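PA-I Galactophilic Lectin (Enterobacter cloacae, PDB 6YGQ) probably binds galactose-type sugars through a calcium ion. Local coordinates at residues V42-G47 and W106-E111; I50-S55 and V134-E139. One frame throughout, in Å; residues are numbered along the deposited sequence.

Contact 1: V42-G47 and W106-E111; sequences VALKAG and WSVPAE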
ATOM      1  N   VAL A  42     -13.856  15.805  -4.358  1.00 20.37           N
ATOM      2  CA  VAL A  42     -14.904  14.855  -4.000  1.00 21.56           C
ATOM      3  C   VAL A  42     -15.641  15.413  -2.788  1.00 22.25           C
ATOM      4  O   VAL A  42     -15.072  15.526  -1.700  1.00 20.99           O
ATOM      5  CB  VAL A  42     -14.325  13.465  -3.709  1.00 21.72           C
ATOM      6  CG1 VAL A  42     -15.410  12.527  -3.190  1.00 22.02           C
ATOM      7  CG2 VAL A  42     -13.663  12.897  -4.960  1.00 22.80           C
ATOM      8  N   ALA A  43     -16.908  15.775  -2.978  1.00 27.85           N
ATOM      9  CA  ALA A  43     -17.740  16.306  -1.905  1.00 31.72           C
ATOM     10  C   ALA A  43     -18.374  15.136  -1.164  1.00 31.63           C
ATOM     11  O   ALA A  43     -19.247  14.449  -1.705  1.00 33.44           O
ATOM     12  CB  ALA A  43     -18.804  17.247  -2.465  1.00 36.60           C
ATOM     13  N   LEU A  44     -17.936  14.908   0.068  1.00 29.38           N
ATOM     14  CA  LEU A  44     -18.432  13.807   0.876  1.00 27.93           C
ATOM     15  C   LEU A  44     -19.475  14.295   1.871  1.00 30.30           C
ATOM     16  O   LEU A  44     -19.465  15.452   2.298  1.00 33.74           O
ATOM     17  CB  LEU A  44     -17.291  13.130   1.636  1.00 25.75           C
ATOM     18  CG  LEU A  44     -16.200  12.461   0.805  1.00 25.16           C
ATOM     19  CD1 LEU A  44     -15.022  12.112   1.703  1.00 23.87           C
ATOM     20  CD2 LEU A  44     -16.736  11.228   0.102  1.00 26.50           C
ATOM     21  N   LYS A  45     -20.377  13.394   2.241  1.00 32.49           N
ATOM     22  CA  LYS A  45     -21.326  13.636   3.314  1.00 36.27           C
ATOM     23  C   LYS A  45     -21.138  12.570   4.385  1.00 37.28           C
ATOM     24  O   LYS A  45     -20.797  11.420   4.087  1.00 36.99           O
ATOM     25  CB  LYS A  45     -22.769  13.632   2.800  1.00 38.22           C
ATOM     26  CG  LYS A  45     -23.119  14.864   1.968  1.00 40.59           C
ATOM     27  CD  LYS A  45     -24.614  14.976   1.638  1.00 46.48           C
ATOM     28  CE  LYS A  45     -25.526  14.705   2.833  1.00 52.22           C
ATOM     29  NZ  LYS A  45     -26.968  14.725   2.450  1.00 56.74           N
ATOM     30  N   ALA A  46     -21.340  12.974   5.636  1.00 29.35           N
ATOM     31  CA  ALA A  46     -21.193  12.055   6.754  1.00 30.28           C
ATOM     32  C   ALA A  46     -22.013  10.796   6.512  1.00 27.98           C
ATOM     33  O   ALA A  46     -23.170  10.863   6.090  1.00 29.67           O
ATOM     34  CB  ALA A  46     -21.631  12.736   8.051  1.00 35.79           C
ATOM     35  N   GLY A  47     -21.399   9.644   6.765  1.00 31.32           N
ATOM     36  CA  GLY A  47     -22.063   8.371   6.650  1.00 34.08           C
ATOM     37  C   GLY A  47     -21.807   7.639   5.350  1.00 33.25           C
ATOM     38  O   GLY A  47     -22.038   6.427   5.284  1.00 32.52           O
ATOM     39  N   TRP A 106     -14.201   3.098   4.658  1.00 23.42           N
ATOM     40  CA  TRP A 106     -14.163   4.153   5.661  1.00 21.60           C
ATOM     41  C   TRP A 106     -15.516   4.843   5.717  1.00 21.65           C
ATOM     42  O   TRP A 106     -15.976   5.403   4.717  1.00 21.54           O
ATOM     43  CB  TRP A 106     -13.064   5.153   5.313  1.00 19.46           C
ATOM     44  CG  TRP A 106     -12.917   6.292   6.273  1.00 20.32           C
ATOM     45  CD1 TRP A 106     -13.177   6.280   7.611  1.00 22.09           C
ATOM     46  CD2 TRP A 106     -12.458   7.615   5.966  1.00 20.77           C
ATOM     47  NE1 TRP A 106     -12.911   7.514   8.157  1.00 22.68           N
ATOM     48  CE2 TRP A 106     -12.468   8.351   7.167  1.00 22.13           C
ATOM     49  CE3 TRP A 106     -12.040   8.247   4.792  1.00 20.58           C
ATOM     50  CZ2 TRP A 106     -12.076   9.687   7.226  1.00 22.16           C
ATOM     51  CZ3 TRP A 106     -11.652   9.573   4.853  1.00 20.33           C
ATOM     52  CH2 TRP A 106     -11.671  10.278   6.061  1.00 21.18           C
ATOM     53  N   SER A 107     -16.166   4.813   6.868  1.00 26.22           N
ATOM     54  CA  SER A 107     -17.402   5.558   7.034  1.00 29.75           C
ATOM     55  C   SER A 107     -17.044   7.005   7.318  1.00 28.90           C
ATOM     56  O   SER A 107     -16.554   7.338   8.408  1.00 31.09           O
ATOM     57  CB  SER A 107     -18.278   4.975   8.130  1.00 35.72           C
ATOM     58  OG  SER A 107     -19.559   5.586   8.123  1.00 40.39           O
ATOM     59  N   VAL A 108     -17.296   7.879   6.349  1.00 23.29           N
ATOM     60  CA  VAL A 108     -16.864   9.274   6.413  1.00 21.85           C
ATOM     61  C   VAL A 108     -17.482   9.933   7.637  1.00 21.80           C
ATOM     62  O   VAL A 108     -18.714   9.869   7.823  1.00 23.77           O
ATOM     63  CB  VAL A 108     -17.259  10.017   5.123  1.00 23.20           C
ATOM     64  CG1 VAL A 108     -16.848  11.480   5.208  1.00 24.19           C
ATOM     65  CG2 VAL A 108     -16.626   9.347   3.909  1.00 20.81           C
ATOM     66  N   PRO A 109     -16.690  10.574   8.502  1.00 25.38           N
ATOM     67  CA  PRO A 109     -17.252  11.093   9.754  1.00 29.83           C
ATOM     68  C   PRO A 109     -17.848  12.489   9.652  1.00 31.53           C
ATOM     69  O   PRO A 109     -18.599  12.896  10.544  1.00 33.61           O
ATOM     70  CB  PRO A 109     -16.046  11.078  10.703  1.00 29.87           C
ATOM     71  CG  PRO A 109     -14.871  11.306   9.802  1.00 26.52           C
ATOM     72  CD  PRO A 109     -15.218  10.688   8.464  1.00 24.62           C
ATOM     73  N   ALA A 110     -17.540  13.234   8.592  1.00 33.56           N
ATOM     74  CA  ALA A 110     -18.026  14.603   8.498  1.00 36.19           C
ATOM     75  C   ALA A 110     -18.216  15.000   7.042  1.00 36.95           C
ATOM     76  O   ALA A 110     -17.627  14.413   6.131  1.00 36.68           O
ATOM     77  CB  ALA A 110     -17.069  15.584   9.191  1.00 35.65           C
ATOM     78  N   GLU A 111     -19.051  16.016   6.843  1.00 35.96           N
ATOM     79  CA  GLU A 111     -19.318  16.546   5.513  1.00 36.93           C
ATOM     80  C   GLU A 111     -18.219  17.516   5.104  1.00 32.60           C
ATOM     81  O   GLU A 111     -17.790  18.362   5.893  1.00 30.31           O
ATOM     82  CB  GLU A 111     -20.675  17.248   5.491  1.00 42.30           C
ATOM     83  CG  GLU A 111     -21.091  17.796   4.137  1.00 44.27           C
ATOM     84  CD  GLU A 111     -22.468  18.431   4.173  1.00 44.70           C
ATOM     85  OE1 GLU A 111     -22.636  19.444   4.884  1.00 44.71           O
ATOM     86  OE2 GLU A 111     -23.385  17.919   3.496  1.00 44.21           O
TER
HETATM   87  O   HOH W   1     -21.748   4.633   7.375  1.00 43.06           O
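Gly47 and Val108 join the two segments through one backbone hydrogen bond, from Gly47 N to Val108 O (2.9 Å), nearly straight at 170° and lying in the carbonyl plane. The chain leaves strand 38-44 at Leu44 and swings past the turn that follows strand 102-107, the two paths running at 129° to each other; the bond joins residues just past the two strands. Two CA-H...O contacts extend the meeting: Ala46 CA approaches Val108 O at 3.5 Å, giving that carbonyl a second partner, and Glu111 CA lies 3.4 Å from Leu44 O. Ala110 O, covered here, has no polar partner in the model.

Val108 sends its CB toward segment 42-47, and its side chain meets that of Leu44 at about a right angle. Leu44 CD1 touches both methyls of the valine, with CG2 at 3.9 Å, while CG1 also reaches Leu44 CB. This is a seam at one end of a two-sheet beta fold: Leu44 belongs to the four-stranded antiparallel sheet, Val108 follows a strand of the other, and both side chains rest on Ile50. Backbone bonds of Leu44 with Gly112 and of Val108 with Glu48 carry the joining of the two stretches on beyond the contact.

Farther out, Lys45 and Glu111 lie side by side and point the same way. Glu111 stretches out beyond CG, which sits anti to the backbone N (chi1 -178°), and its OE2 comes alongside the lysine chain, 3.4 Å from Lys45 CG. The lysine chain bends, and Lys45 NZ remains 4.9 Å from Glu111 OE2, too far for a salt bridge, although the opposite charges probably still attract weakly. At the other edge, a water donates to Gly47 O and also lies close to Ser107 OG, at a separation short enough to be doubtful in detail.

Contact 2: I50-S55 and V134-E139; sequences ITILAS and VEVYRE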
ATOM      1  N   ILE A  50     -16.330   5.083   1.741  1.00 19.26           N
ATOM      2  CA  ILE A  50     -15.377   5.191   0.649  1.00 19.74           C
ATOM      3  C   ILE A  50     -14.153   4.343   0.962  1.00 19.38           C
ATOM      4  O   ILE A  50     -13.876   4.002   2.114  1.00 19.76           O
ATOM      5  CB  ILE A  50     -14.958   6.653   0.370  1.00 18.73           C
ATOM      6  CG1 ILE A  50     -14.245   7.266   1.576  1.00 19.17           C
ATOM      7  CG2 ILE A  50     -16.173   7.489  -0.009  1.00 18.32           C
ATOM      8  CD1 ILE A  50     -13.531   8.568   1.259  1.00 18.08           C
ATOM      9  N   THR A  51     -13.416   4.008  -0.093  1.00 16.68           N
ATOM     10  CA  THR A  51     -12.163   3.278   0.022  1.00 16.76           C
ATOM     11  C   THR A  51     -11.075   4.070  -0.686  1.00 15.99           C
ATOM     12  O   THR A  51     -11.262   4.503  -1.827  1.00 17.35           O
ATOM     13  CB  THR A  51     -12.281   1.872  -0.571  1.00 17.53           C
ATOM     14  OG1 THR A  51     -13.092   1.060   0.288  1.00 17.58           O
ATOM     15  CG2 THR A  51     -10.905   1.242  -0.730  1.00 17.61           C
ATOM     16  N   ILE A  52      -9.949   4.261  -0.007  1.00 15.17           N
ATOM     17  CA  ILE A  52      -8.801   4.971  -0.557  1.00 14.41           C
ATOM     18  C   ILE A  52      -7.644   3.986  -0.657  1.00 15.08           C
ATOM     19  O   ILE A  52      -7.365   3.251   0.298  1.00 16.03           O
ATOM     20  CB  ILE A  52      -8.416   6.188   0.306  1.00 14.39           C
ATOM     21  CG1 ILE A  52      -9.631   7.090   0.537  1.00 13.72           C
ATOM     22  CG2 ILE A  52      -7.294   6.972  -0.363  1.00 14.31           C
ATOM     23  CD1 ILE A  52      -9.503   7.988   1.755  1.00 12.98           C
ATOM     24  N   LEU A  53      -6.980   3.969  -1.814  1.00 14.41           N
ATOM     25  CA  LEU A  53      -5.848   3.088  -2.075  1.00 14.46           C
ATOM     26  C   LEU A  53      -4.691   3.903  -2.630  1.00 13.10           C
ATOM     27  O   LEU A  53      -4.901   4.800  -3.453  1.00 13.69           O
ATOM     28  CB  LEU A  53      -6.219   1.989  -3.071  1.00 16.82           C
ATOM     29  CG  LEU A  53      -7.488   1.198  -2.758  1.00 20.23           C
ATOM     30  CD1 LEU A  53      -7.867   0.330  -3.947  1.00 23.01           C
ATOM     31  CD2 LEU A  53      -7.288   0.360  -1.508  1.00 20.53           C
ATOM     32  N   ALA A  54      -3.469   3.576  -2.210  1.00 14.25           N
ATOM     33  CA  ALA A  54      -2.329   4.397  -2.590  1.00 14.03           C
ATOM     34  C   ALA A  54      -1.069   3.561  -2.767  1.00 14.46           C
ATOM     35  O   ALA A  54      -0.937   2.462  -2.225  1.00 14.46           O
ATOM     36  CB  ALA A  54      -2.074   5.498  -1.550  1.00 12.15           C
ATOM     37  N   SER A  55      -0.138   4.120  -3.539  1.00 13.48           N
ATOM     38  CA  SER A  55       1.164   3.520  -3.785  1.00 12.34           C
ATOM     39  C   SER A  55       2.118   4.630  -4.201  1.00 12.82           C
ATOM     40  O   SER A  55       1.692   5.720  -4.591  1.00 13.89           O
ATOM     41  CB  SER A  55       1.089   2.438  -4.868  1.00 12.57           C
ATOM     42  OG  SER A  55       0.716   2.997  -6.118  1.00 14.67           O
ATOM     43  N   VAL A 134      -3.071   7.816  -5.913  1.00 14.87           N
ATOM     44  CA  VAL A 134      -4.163   7.514  -4.996  1.00 15.55           C
ATOM     45  C   VAL A 134      -5.456   7.340  -5.779  1.00 16.51           C
ATOM     46  O   VAL A 134      -5.759   8.129  -6.682  1.00 16.55           O
ATOM     47  CB  VAL A 134      -4.332   8.618  -3.930  1.00 15.58           C
ATOM     48  CG1 VAL A 134      -5.359   8.195  -2.891  1.00 15.66           C
ATOM     49  CG2 VAL A 134      -2.998   8.949  -3.274  1.00 14.18           C
ATOM     50  N   GLU A 135      -6.218   6.306  -5.426  1.00 17.68           N
ATOM     51  CA  GLU A 135      -7.544   6.057  -5.971  1.00 20.55           C
ATOM     52  C   GLU A 135      -8.571   6.126  -4.848  1.00 19.87           C
ATOM     53  O   GLU A 135      -8.290   5.737  -3.710  1.00 18.62           O
ATOM     54  CB  GLU A 135      -7.617   4.685  -6.660  1.00 22.38           C
ATOM     55  CG  GLU A 135      -6.576   4.460  -7.749  1.00 23.75           C
ATOM     56  CD  GLU A 135      -6.312   2.984  -8.021  1.00 25.30           C
ATOM     57  OE1 GLU A 135      -7.127   2.136  -7.594  1.00 25.35           O
ATOM     58  OE2 GLU A 135      -5.288   2.673  -8.665  1.00 26.85           O
ATOM     59  N   VAL A 136      -9.767   6.620  -5.170  1.00 15.22           N
ATOM     60  CA  VAL A 136     -10.864   6.725  -4.214  1.00 15.33           C
ATOM     61  C   VAL A 136     -12.101   6.077  -4.821  1.00 16.94           C
ATOM     62  O   VAL A 136     -12.482   6.399  -5.954  1.00 18.58           O
ATOM     63  CB  VAL A 136     -11.163   8.186  -3.829  1.00 16.23           C
ATOM     64  CG1 VAL A 136     -12.240   8.245  -2.750  1.00 17.45           C
ATOM     65  CG2 VAL A 136      -9.897   8.885  -3.364  1.00 14.86           C
ATOM     66  N   TYR A 137     -12.735   5.184  -4.063  1.00 18.97           N
ATOM     67  CA  TYR A 137     -13.898   4.434  -4.513  1.00 20.29           C
ATOM     68  C   TYR A 137     -15.075   4.674  -3.578  1.00 21.01           C
ATOM     69  O   TYR A 137     -14.898   4.809  -2.364  1.00 21.46           O
ATOM     70  CB  TYR A 137     -13.596   2.928  -4.570  1.00 20.69           C
ATOM     71  CG  TYR A 137     -12.502   2.564  -5.540  1.00 21.36           C
ATOM     72  CD1 TYR A 137     -11.169   2.571  -5.151  1.00 19.58           C
ATOM     73  CD2 TYR A 137     -12.802   2.218  -6.849  1.00 23.38           C
ATOM     74  CE1 TYR A 137     -10.167   2.242  -6.042  1.00 18.79           C
ATOM     75  CE2 TYR A 137     -11.809   1.890  -7.743  1.00 23.03           C
ATOM     76  CZ  TYR A 137     -10.495   1.901  -7.336  1.00 20.70           C
ATOM     77  OH  TYR A 137      -9.507   1.572  -8.234  1.00 21.33           O
ATOM     78  N   ARG A 138     -16.274   4.720  -4.153  1.00 21.95           N
ATOM     79  CA  ARG A 138     -17.509   4.784  -3.382  1.00 23.35           C
ATOM     80  C   ARG A 138     -17.995   3.365  -3.111  1.00 23.46           C
ATOM     81  O   ARG A 138     -18.067   2.543  -4.031  1.00 24.06           O
ATOM     82  CB  ARG A 138     -18.573   5.580  -4.139  1.00 26.37           C
ATOM     83  CG  ARG A 138     -19.844   5.854  -3.346  1.00 31.43           C
ATOM     84  CD  ARG A 138     -19.807   7.218  -2.663  1.00 37.46           C
ATOM     85  NE  ARG A 138     -19.671   8.319  -3.615  1.00 50.74           N
ATOM     86  CZ  ARG A 138     -19.661   9.607  -3.282  1.00 76.74           C
ATOM     87  NH1 ARG A 138     -19.782   9.971  -2.011  1.00 87.91           N
ATOM     88  NH2 ARG A 138     -19.531  10.535  -4.220  1.00 90.70           N
ATOM     89  N   GLU A 139     -18.318   3.078  -1.853  1.00 27.69           N
ATOM     90  CA  GLU A 139     -18.756   1.752  -1.448  1.00 28.29           C
ATOM     91  C   GLU A 139     -20.228   1.771  -1.052  1.00 31.03           C
ATOM     92  O   GLU A 139     -20.779   2.802  -0.656  1.00 30.77           O
ATOM     93  CB  GLU A 139     -17.922   1.219  -0.275  1.00 26.08           C
ATOM     94  CG  GLU A 139     -16.424   1.226  -0.507  1.00 23.72           C
ATOM     95  CD  GLU A 139     -15.950   0.076  -1.377  1.00 25.29           C
ATOM     96  OE1 GLU A 139     -16.788  -0.552  -2.059  1.00 27.20           O
ATOM     97  OE2 GLU A 139     -14.733  -0.197  -1.379  1.00 25.46           O
TER
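Two neighbouring strands of the larger antiparallel sheet, 49-59 and 129-139, pair here at 161° between their directions. Thr51 with Tyr137 and Leu53 with Glu135 are hydrogen-bonded pairs, each closed by two N-H...O bonds of 2.8 to 2.9 Å between backbone N and O atoms. Ile50, Ile52 and Ala54 face the interior with Val134 and Val136. There Ile52 CG2 presses on Val134 CG1 at 3.4 Å, a tight carbon contact.

In this PA-IL-like lectin domain the opposite face, with Thr51, Leu53 and Tyr137, meets the second subunit. Thr51 OG1, beside its own backbone N (chi1 -72°), donates to Glu139 OE2 at 2.7 Å, which accepts through its anti lone pair; the bend of Glu139 at chi2 (-78°) brings OE2 beside the threonine hydroxyl. The same oxygen accepts from Tyr104 OH of the second subunit, whose Arg105 makes a salt bridge with Glu139 OE1, so both carboxylate oxygens are gripped across the dimer interface. Along this face Leu53 CD1 meets Tyr137 CE1 at 3.7 Å, the side chains crossing at about a right angle. Tyr137 OH donates to Glu135 OE1, at a short 2.5 Å and from above the carboxylate plane, and this probably helps to fix the ring.

In the fold
Contacts 1 and 2 lie about 13 Å apart between centres and meet at strand 49-59, which belongs to contact 2, follows strand 38-44 in the chain and is flanked in its sheet by strands 102-107 and 129-139. Ile50 is the meeting point: its O probably accepts a hydrogen bond from Trp106 N at 2.7 Å, its CG1 lies 3.9 Å from Val108 CG2, and its CG2 lies 3.8 Å from Leu44 CD2. Arg138 adds to the junction, NH1 coming 3.9 Å from Leu44 CD2. The calcium site, formed by Asn60, Asp120, Gln124, Asp127 and Asn128, lies beyond the far ends of these strands: 49-59 leads into Asn60, and 129-139 starts after Asn128.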